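DELTA1-pyrroline-2-carboxylate reductase (Thermococcus litoralis DSM 5473, PDB 6T3E) reduces the cyclic imine Delta1-pyrroline-2-carboxylate to L-proline, probably with NADH as hydride donor, as part of L-hydroxyproline metabolism. Local coordinates at residues B[32-36]-B[341-345]; B[227-233]-B[253-259]; B[264-270]-B[293-298]. All coordinates share one frame; numbering follows the deposited sequence.

Contact 1: residues B[32-36]-B[341-345]; sequences DLEKL and HGVGT
His341, at the end of helix 324-341, meets helix 30-36 through the base of its side chain, where His341 CB lies 4.2 Å from Leu36 CD2. The two side chains pass each other pointing opposite ways, and the same leucine methyl comes obliquely to CG of the imidazole. The ring's ND1 is engaged elsewhere, hydrogen-bonded to the carbonyl of Lys337 one turn back. The amine of that lysine in turn bonds to Leu36 O, tying the end of helix 30-36 to the longer helix. Gly342 is the C' residue of a Schellman motif: its positive phi of 67° ends helix 324-341, while Gly342 N bonds to Leu339 O and Val343 N to Ala338 O. The chain then passes alongside helix 30-36 toward strand 345-346, an outer strand of the mixed sheet. Val343 makes the largest share of the contact. Its CG1, anti to the backbone N (chi1 161°), reaches two helix residues one turn apart, with Val343 CG1 packing 3.6 Å from Asp32 CB and 4.2 Å from Leu36 CD1. The other branch, Val343 CG2, comes 4.2 Å from Lys35 CD. Only the aliphatic part of this lysine is used here, because its chain folds back to place NZ on the carbonyl of Ser31. Gly344 follows with its CA 3.6 Å from Asp32 OD2, a van der Waals approach. The carboxylate stands beside its own backbone N (chi1 -67°), from where OD2 accepts a hydrogen bond from Ser29 N just ahead of the helix. At Thr345 the chain draws away from helix 30-36 and pairs its backbone with Leu27 of strand 26-28.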
loop_
_atom_site.group_PDB
_atom_site.type_symbol
_atom_site.label_atom_id
_atom_site.label_comp_id
_atom_site.label_asym_id
_atom_site.label_seq_id
_atom_site.Cartn_x
_atom_site.Cartn_y
_atom_site.Cartn_z
ATOM N N ASP B 32 7.699 -11.112 -20.125
ATOM C CA ASP B 32 8.582 -9.969 -20.332
ATOM C C ASP B 32 9.718 -9.955 -19.309
ATOM O O ASP B 32 10.889 -9.797 -19.678
ATOM C CB ASP B 32 7.772 -8.666 -20.268
ATOM C CG ASP B 32 6.787 -8.523 -21.434
ATOM O OD1 ASP B 32 6.897 -9.301 -22.411
ATOM O OD2 ASP B 32 5.898 -7.638 -21.371
ATOM N N LEU B 33 9.403 -10.189 -18.030
ATOM C CA LEU B 33 10.413 -10.043 -16.982
ATOM C C LEU B 33 11.454 -11.158 -17.023
ATOM O O LEU B 33 12.641 -10.909 -16.782
ATOM C CB LEU B 33 9.751 -10.013 -15.599
ATOM C CG LEU B 33 8.921 -8.806 -15.140
ATOM C CD1 LEU B 33 9.770 -7.526 -15.208
ATOM C CD2 LEU B 33 7.592 -8.637 -15.867
ATOM N N GLU B 34 11.040 -12.390 -17.317
ATOM C CA GLU B 34 11.981 -13.512 -17.280
ATOM C C GLU B 34 13.116 -13.270 -18.256
ATOM O O GLU B 34 14.269 -13.628 -18.007
ATOM C CB GLU B 34 11.258 -14.819 -17.617
ATOM C CG GLU B 34 10.887 -15.700 -16.436
ATOM C CD GLU B 34 9.986 -16.855 -16.847
ATOM O OE1 GLU B 34 8.812 -16.883 -16.423
ATOM O OE2 GLU B 34 10.456 -17.728 -17.604
ATOM N N LYS B 35 12.780 -12.620 -19.358
ATOM C CA LYS B 35 13.695 -12.248 -20.422
ATOM C C LYS B 35 14.720 -11.208 -19.953
ATOM O O LYS B 35 15.902 -11.297 -20.300
ATOM C CB LYS B 35 12.787 -11.761 -21.544
ATOM C CG LYS B 35 13.257 -11.241 -22.850
ATOM C CD LYS B 35 11.940 -10.862 -23.576
ATOM C CE LYS B 35 11.203 -12.138 -23.952
ATOM N NZ LYS B 35 10.281 -12.793 -22.918
ATOM N N LEU B 36 14.289 -10.225 -19.152
ATOM C CA LEU B 36 15.088 -9.045 -18.810
ATOM C C LEU B 36 16.141 -9.288 -17.727
ATOM O O LEU B 36 17.218 -8.688 -17.780
ATOM C CB LEU B 36 14.162 -7.918 -18.372
ATOM C CG LEU B 36 13.240 -7.400 -19.463
ATOM C CD1 LEU B 36 12.233 -6.410 -18.870
ATOM C CD2 LEU B 36 14.045 -6.775 -20.582
ATOM N N HIS B 341 15.416 -2.307 -24.066
ATOM C CA HIS B 341 15.208 -3.471 -24.915
ATOM C C HIS B 341 13.946 -3.381 -25.758
ATOM O O HIS B 341 13.781 -4.183 -26.684
ATOM C CB HIS B 341 15.134 -4.739 -24.052
ATOM C CG HIS B 341 16.468 -5.281 -23.645
ATOM N ND1 HIS B 341 17.237 -4.705 -22.657
ATOM C CD2 HIS B 341 17.164 -6.356 -24.085
ATOM C CE1 HIS B 341 18.352 -5.397 -22.510
ATOM N NE2 HIS B 341 18.331 -6.406 -23.362
ATOM N N GLY B 342 13.116 -2.365 -25.535
ATOM C CA GLY B 342 11.845 -2.251 -26.231
ATOM C C GLY B 342 10.855 -3.332 -25.865
ATOM O O GLY B 342 10.077 -3.770 -26.716
ATOM N N VAL B 343 10.855 -3.767 -24.613
ATOM C CA VAL B 343 10.002 -4.849 -24.132
ATOM C C VAL B 343 8.851 -4.252 -23.336
ATOM O O VAL B 343 9.019 -3.268 -22.607
ATOM C CB VAL B 343 10.831 -5.846 -23.297
ATOM C CG1 VAL B 343 9.963 -6.695 -22.420
ATOM C CG2 VAL B 343 11.664 -6.718 -24.220
ATOM N N GLY B 344 7.672 -4.824 -23.503
ATOM C CA GLY B 344 6.481 -4.379 -22.814
ATOM C C GLY B 344 5.530 -3.671 -23.764
ATOM O O GLY B 344 5.887 -3.264 -24.870
ATOM N N THR B 345 4.313 -3.470 -23.271
ATOM C CA THR B 345 3.227 -2.870 -24.036
ATOM C C THR B 345 2.756 -1.608 -23.328
ATOM O O THR B 345 2.621 -1.594 -22.103
ATOM C CB THR B 345 2.056 -3.857 -24.203
ATOM O OG1 THR B 345 1.885 -4.607 -23.000
ATOM C CG2 THR B 345 2.323 -4.830 -25.331
#

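Contact 2: residues B[227-233]-B[253-259]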
loop_
_atom_site.group_PDB
_atom_site.type_symbol
_atom_site.label_atom_id
_atom_site.label_comp_id
_atom_site.label_asym_id
_atom_site.label_seq_id
_atom_site.Cartn_x
_atom_site.Cartn_y
_atom_site.Cartn_z
ATOM N N ARG B 227 3.230 -24.314 9.636
ATOM C CA ARG B 227 3.002 -23.402 10.747
ATOM C C ARG B 227 3.675 -23.860 12.033
ATOM O O ARG B 227 3.588 -23.165 13.051
ATOM C CB ARG B 227 1.495 -23.222 10.974
ATOM C CG ARG B 227 0.815 -22.466 9.839
ATOM C CD ARG B 227 -0.692 -22.555 9.918
ATOM N NE ARG B 227 -1.368 -21.635 8.999
ATOM C CZ ARG B 227 -1.516 -21.835 7.689
ATOM N NH1 ARG B 227 -1.038 -22.934 7.110
ATOM N NH2 ARG B 227 -2.156 -20.934 6.955
ATOM N N GLU B 228 4.388 -24.972 11.997
ATOM C CA GLU B 228 5.062 -25.520 13.158
ATOM C C GLU B 228 6.440 -25.995 12.729
ATOM O O GLU B 228 6.653 -26.304 11.553
ATOM C CB GLU B 228 4.249 -26.669 13.778
ATOM C CG GLU B 228 3.084 -26.184 14.635
ATOM C CD GLU B 228 1.846 -27.053 14.500
ATOM O OE1 GLU B 228 0.751 -26.504 14.259
ATOM O OE2 GLU B 228 1.963 -28.289 14.641
ATOM N N PRO B 229 7.395 -26.041 13.653
ATOM C CA PRO B 229 8.790 -26.291 13.269
ATOM C C PRO B 229 8.980 -27.583 12.487
ATOM O O PRO B 229 8.422 -28.630 12.821
ATOM C CB PRO B 229 9.510 -26.347 14.619
ATOM C CG PRO B 229 8.700 -25.452 15.486
ATOM C CD PRO B 229 7.275 -25.645 15.065
ATOM N N VAL B 230 9.782 -27.482 11.432
ATOM C CA VAL B 230 10.221 -28.631 10.657
ATOM C C VAL B 230 11.695 -28.921 10.886
ATOM O O VAL B 230 12.116 -30.077 10.716
ATOM C CB VAL B 230 9.952 -28.425 9.148
ATOM C CG1 VAL B 230 10.043 -29.737 8.390
ATOM C CG2 VAL B 230 8.605 -27.769 8.920
ATOM N N VAL B 231 12.485 -27.926 11.277
ATOM C CA VAL B 231 13.918 -28.081 11.488
ATOM C C VAL B 231 14.181 -28.104 12.982
ATOM O O VAL B 231 13.902 -27.122 13.680
ATOM C CB VAL B 231 14.710 -26.947 10.820
ATOM C CG1 VAL B 231 16.197 -27.196 10.976
ATOM C CG2 VAL B 231 14.332 -26.842 9.350
ATOM N N LYS B 232 14.753 -29.211 13.461
ATOM C CA LYS B 232 15.158 -29.345 14.852
ATOM C C LYS B 232 16.629 -28.980 15.006
ATOM O O LYS B 232 17.486 -29.469 14.262
ATOM C CB LYS B 232 14.922 -30.774 15.346
ATOM C CG LYS B 232 13.458 -31.191 15.415
ATOM C CD LYS B 232 13.262 -32.447 16.285
ATOM C CE LYS B 232 11.782 -32.725 16.572
ATOM N NZ LYS B 232 11.023 -33.186 15.367
ATOM N N GLY B 233 16.925 -28.169 16.021
ATOM C CA GLY B 233 18.291 -27.721 16.214
ATOM C C GLY B 233 19.252 -28.854 16.506
ATOM O O GLY B 233 20.421 -28.789 16.120
ATOM N N ARG B 253 5.961 -20.762 12.522
ATOM C CA ARG B 253 7.406 -20.874 12.401
ATOM C C ARG B 253 7.746 -22.237 11.828
ATOM O O ARG B 253 6.966 -23.182 11.953
ATOM C CB ARG B 253 8.107 -20.673 13.743
ATOM C CG ARG B 253 7.682 -21.636 14.802
ATOM C CD ARG B 253 8.592 -21.529 15.984
ATOM N NE ARG B 253 8.145 -22.386 17.068
ATOM C CZ ARG B 253 8.807 -22.540 18.207
ATOM N NH1 ARG B 253 9.950 -21.888 18.399
ATOM N NH2 ARG B 253 8.332 -23.344 19.146
ATOM N N GLU B 254 8.918 -22.312 11.185
ATOM C CA GLU B 254 9.461 -23.540 10.618
ATOM C C GLU B 254 10.752 -23.973 11.304
ATOM O O GLU B 254 11.266 -25.055 11.003
ATOM C CB GLU B 254 9.696 -23.381 9.097
ATOM C CG GLU B 254 10.752 -22.312 8.683
ATOM C CD GLU B 254 10.648 -21.819 7.207
ATOM O OE1 GLU B 254 10.171 -22.559 6.322
ATOM O OE2 GLU B 254 11.052 -20.668 6.929
ATOM N N LEU B 255 11.281 -23.170 12.224
ATOM C CA LEU B 255 12.479 -23.500 12.986
ATOM C C LEU B 255 12.111 -23.596 14.456
ATOM O O LEU B 255 11.447 -22.703 14.991
ATOM C CB LEU B 255 13.563 -22.442 12.792
ATOM C CG LEU B 255 13.573 -21.795 11.410
ATOM C CD1 LEU B 255 14.501 -20.580 11.384
ATOM C CD2 LEU B 255 13.997 -22.828 10.389
ATOM N N ASP B 256 12.562 -24.652 15.121
ATOM C CA ASP B 256 12.306 -24.735 16.551
ATOM C C ASP B 256 13.163 -23.713 17.304
ATOM O O ASP B 256 14.063 -23.073 16.751
ATOM C CB ASP B 256 12.536 -26.159 17.066
ATOM C CG ASP B 256 13.997 -26.570 17.060
ATOM O OD1 ASP B 256 14.807 -25.938 16.347
ATOM O OD2 ASP B 256 14.332 -27.550 17.768
ATOM N N SER B 257 12.839 -23.531 18.583
ATOM C CA SER B 257 13.540 -22.529 19.376
ATOM C C SER B 257 15.027 -22.840 19.480
ATOM O O SER B 257 15.851 -21.920 19.557
ATOM C CB SER B 257 12.904 -22.438 20.761
ATOM O OG SER B 257 11.523 -22.139 20.655
ATOM N N GLU B 258 15.393 -24.122 19.447
ATOM C CA GLU B 258 16.804 -24.487 19.547
ATOM C C GLU B 258 17.600 -23.974 18.350
ATOM O O GLU B 258 18.745 -23.530 18.506
ATOM C CB GLU B 258 16.942 -26.004 19.676
ATOM C CG GLU B 258 18.378 -26.512 19.680
ATOM C CD GLU B 258 19.170 -26.001 20.866
ATOM O OE1 GLU B 258 18.545 -25.542 21.845
ATOM O OE2 GLU B 258 20.419 -26.068 20.826
ATOM N N THR B 259 17.011 -24.029 17.149
ATOM C CA THR B 259 17.702 -23.561 15.953
ATOM C C THR B 259 18.053 -22.075 16.048
ATOM O O THR B 259 19.188 -21.676 15.749
ATOM C CB THR B 259 16.831 -23.828 14.722
ATOM O OG1 THR B 259 16.623 -25.239 14.575
ATOM C CG2 THR B 259 17.490 -23.271 13.465
#
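Pro229 CG sits over one face of the Arg253 guanidinium, 3.5 Å from Arg253 NE, and the two side chains cross obliquely. Arg253 reaches this place with CG between the backbone N and the carbonyl carbon (chi1 58°) and an extended chain. In the guanidinium plane, Arg253 NH1 donates to Ser257 OG at 2.8 Å; Ser257 OG also bonds to Glu286.

Val231 and Leu255 lie side by side and point the same way, Val231 CG2 being 4.2 Å from Leu255 CD2. Their backbones form a single bridge, with Asp256 N bonded to Val231 O. One residue earlier, Glu254 O takes two amides: Val230 N approaches from above the carbonyl plane at 2.9 Å, Val231 N nearly in line with the C=O at 3.1 Å. The two bonds hold Glu254 O to the loop in which Val230 touches the bound NADH.

Asp256 is the N-cap of helix 257-262. Asp256 OD1 accepts Thr259 N from above the carboxylate plane at 3.0 Å and also accepts the Thr259 hydroxyl. Asp256 OD2 turns across to the loop, where Gly233 N meets it on the syn side at 3.2 Å. With three donors and the amino end of a helix around it, the carboxylate is likely to be held ionised, one charge meeting both the helix start and the Gly233 amide of the loop.

Contact 3: residues B[264-270]-B[293-298]; sequences KLVVDSK and HIHAEL
Leu265 and His295 begin the pairing of strands 264-267 and 294-297, neighbours at one margin of the parallel Rossmann-type sheet, where 294-297 is the outermost strand of the sheet within this chain. Helices 270-276 and 278-286 lie between them in sequence, making a beta-alpha-beta crossover. The axes of the two short strands are inclined by 32°.

The backbone ladder has three bonds: His295 N to Leu265 O at 2.8 Å, Val267 N to Ala296 O at 3.3 Å, and Leu298 N to Val267 O at 2.9 Å. Val266 and Ala296 share one face of the sheet, which helix 298-303 covers through Ile301; Val267 and Glu297 are on the other.

Apolar contacts centre on Ile294. Ile294 CG1 meets Leu265 CD2 at 3.8 Å and Val267 CG1 at 3.9 Å, the valine crossing it at about a right angle, and its CD1 reaches CG of Lys270.

At the start of strand 264-267 a CH-pi contact forms, Lys264 CE standing over the centre of the His295 ring, 4.1 Å from its centroid. Both polar ends are fixed outside, Lys264 NZ by Glu310 and Gly308 O, and His295 NE2 by Lys307 O.

The polar side-chain contact is made by Glu297. Its CG is anti to the carbonyl carbon (chi1 -62°), and the extended chain carries OE1 to the first turn of helix 270-276. A leucine in its place, lacking the carboxylate, would probably leave Lys270 N at the helix start without this acceptor. The bond is nearly straight: Lys270 N lies 2.7 Å from Glu297 OE1, on the anti side and 34° out of the carboxylate plane.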
loop_
_atom_site.group_PDB
_atom_site.type_symbol
_atom_site.label_atom_id
_atom_site.label_comp_id
_atom_site.label_asym_id
_atom_site.label_seq_id
_atom_site.Cartn_x
_atom_site.Cartn_y
_atom_site.Cartn_z
ATOM N N LYS B 264 24.101 -17.729 15.122
ATOM C CA LYS B 264 24.405 -16.309 14.999
ATOM C C LYS B 264 23.361 -15.708 14.067
ATOM O O LYS B 264 23.375 -15.974 12.860
ATOM C CB LYS B 264 25.822 -16.114 14.459
ATOM C CG LYS B 264 26.415 -14.737 14.715
ATOM C CD LYS B 264 27.492 -14.406 13.704
ATOM C CE LYS B 264 28.704 -13.801 14.367
ATOM N NZ LYS B 264 29.774 -13.522 13.380
ATOM N N LEU B 265 22.461 -14.901 14.628
ATOM C CA LEU B 265 21.226 -14.513 13.955
ATOM C C LEU B 265 21.399 -13.207 13.181
ATOM O O LEU B 265 21.731 -12.167 13.762
ATOM C CB LEU B 265 20.101 -14.395 14.984
ATOM C CG LEU B 265 18.717 -13.982 14.489
ATOM C CD1 LEU B 265 18.271 -14.885 13.353
ATOM C CD2 LEU B 265 17.711 -14.025 15.633
ATOM N N VAL B 266 21.139 -13.253 11.876
ATOM C CA VAL B 266 21.082 -12.066 11.030
ATOM C C VAL B 266 19.686 -11.988 10.427
ATOM O O VAL B 266 19.154 -12.996 9.948
ATOM C CB VAL B 266 22.162 -12.080 9.927
ATOM C CG1 VAL B 266 21.958 -10.918 8.968
ATOM C CG2 VAL B 266 23.556 -12.019 10.541
ATOM N N VAL B 267 19.097 -10.794 10.451
ATOM C CA VAL B 267 17.739 -10.574 9.977
ATOM C C VAL B 267 17.780 -9.615 8.798
ATOM O O VAL B 267 18.698 -8.798 8.675
ATOM C CB VAL B 267 16.832 -10.019 11.095
ATOM C CG1 VAL B 267 16.805 -10.982 12.281
ATOM C CG2 VAL B 267 17.299 -8.645 11.519
ATOM N N ASP B 268 16.786 -9.727 7.911
ATOM C CA ASP B 268 16.698 -8.775 6.806
ATOM C C ASP B 268 16.417 -7.373 7.329
ATOM O O ASP B 268 17.060 -6.406 6.918
ATOM C CB ASP B 268 15.633 -9.222 5.790
ATOM C CG ASP B 268 14.276 -9.458 6.412
ATOM O OD1 ASP B 268 13.331 -8.699 6.112
ATOM O OD2 ASP B 268 14.151 -10.410 7.212
ATOM N N SER B 269 15.517 -7.257 8.291
ATOM C CA SER B 269 15.292 -5.990 8.959
ATOM C C SER B 269 14.742 -6.299 10.343
ATOM O O SER B 269 13.942 -7.233 10.503
ATOM C CB SER B 269 14.350 -5.082 8.154
ATOM O OG SER B 269 13.011 -5.130 8.616
ATOM N N LYS B 270 15.243 -5.563 11.344
ATOM C CA LYS B 270 14.783 -5.762 12.714
ATOM C C LYS B 270 13.312 -5.396 12.842
ATOM O O LYS B 270 12.525 -6.136 13.448
ATOM C CB LYS B 270 15.624 -4.930 13.679
ATOM C CG LYS B 270 16.547 -5.745 14.546
ATOM C CD LYS B 270 17.324 -4.875 15.552
ATOM C CE LYS B 270 18.578 -4.232 14.937
ATOM N NZ LYS B 270 19.439 -3.505 15.932
ATOM N N HIS B 293 19.806 -11.037 20.869
ATOM C CA HIS B 293 20.290 -12.224 20.168
ATOM C C HIS B 293 20.471 -11.980 18.672
ATOM O O HIS B 293 21.172 -12.757 18.013
ATOM C CB HIS B 293 19.327 -13.393 20.402
ATOM C CG HIS B 293 19.827 -14.701 19.879
ATOM N ND1 HIS B 293 21.017 -15.260 20.291
ATOM C CD2 HIS B 293 19.303 -15.558 18.971
ATOM C CE1 HIS B 293 21.205 -16.406 19.661
ATOM N NE2 HIS B 293 20.179 -16.610 18.855
ATOM N N ILE B 294 19.852 -10.930 18.134
ATOM C CA ILE B 294 20.053 -10.510 16.750
ATOM C C ILE B 294 21.444 -9.894 16.650
ATOM O O ILE B 294 21.710 -8.842 17.240
ATOM C CB ILE B 294 18.975 -9.516 16.296
ATOM C CG1 ILE B 294 17.647 -10.232 16.049
ATOM C CG2 ILE B 294 19.428 -8.759 15.042
ATOM C CD1 ILE B 294 16.448 -9.299 15.985
ATOM N N HIS B 295 22.340 -10.558 15.917
ATOM C CA HIS B 295 23.699 -10.045 15.774
ATOM C C HIS B 295 23.715 -8.761 14.961
ATOM O O HIS B 295 24.322 -7.764 15.365
ATOM C CB HIS B 295 24.596 -11.096 15.121
ATOM C CG HIS B 295 25.897 -10.548 14.617
ATOM N ND1 HIS B 295 26.921 -10.168 15.459
ATOM C CD2 HIS B 295 26.343 -10.326 13.358
ATOM C CE1 HIS B 295 27.942 -9.738 14.741
ATOM N NE2 HIS B 295 27.619 -9.824 13.464
ATOM N N ALA B 296 23.034 -8.758 13.819
ATOM C CA ALA B 296 23.070 -7.613 12.929
ATOM C C ALA B 296 21.939 -7.705 11.916
ATOM O O ALA B 296 21.446 -8.790 11.593
ATOM C CB ALA B 296 24.419 -7.521 12.205
ATOM N N GLU B 297 21.555 -6.542 11.404
ATOM C CA GLU B 297 20.718 -6.463 10.222
ATOM C C GLU B 297 21.579 -6.623 8.980
ATOM O O GLU B 297 22.763 -6.275 8.970
ATOM C CB GLU B 297 19.987 -5.122 10.157
ATOM C CG GLU B 297 19.033 -4.858 11.303
ATOM C CD GLU B 297 18.205 -3.608 11.082
ATOM O OE1 GLU B 297 17.055 -3.723 10.607
ATOM O OE2 GLU B 297 18.707 -2.506 11.381
ATOM N N LEU B 298 20.966 -7.133 7.914
ATOM C CA LEU B 298 21.715 -7.343 6.683
ATOM C C LEU B 298 22.321 -6.043 6.172
ATOM O O LEU B 298 23.424 -6.055 5.616
ATOM C CB LEU B 298 20.810 -7.964 5.618
ATOM C CG LEU B 298 21.478 -8.328 4.291
ATOM C CD1 LEU B 298 22.488 -9.438 4.486
ATOM C CD2 LEU B 298 20.447 -8.716 3.245
#

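Contact 1 joins regions near the two chain termini, and the sequence between its segments contains first contact 2, then contact 3. It sits by the mixed sheet, across the chain's centre from the other two, with centres 40 Å from contact 2 and 35 Å from contact 3. Contacts 2 and 3 belong to the Rossmann-type half: their centres are 18 Å apart, their nearest atoms about 6 Å, and helix 257-262 leads directly into strand 264-267. The chain thus leaves the mixed-sheet region, builds the dinucleotide-binding half and returns through helix 324-341. The bound NADH touches Val230 in contact 2, while contact 3 forms a margin of the parallel sheet.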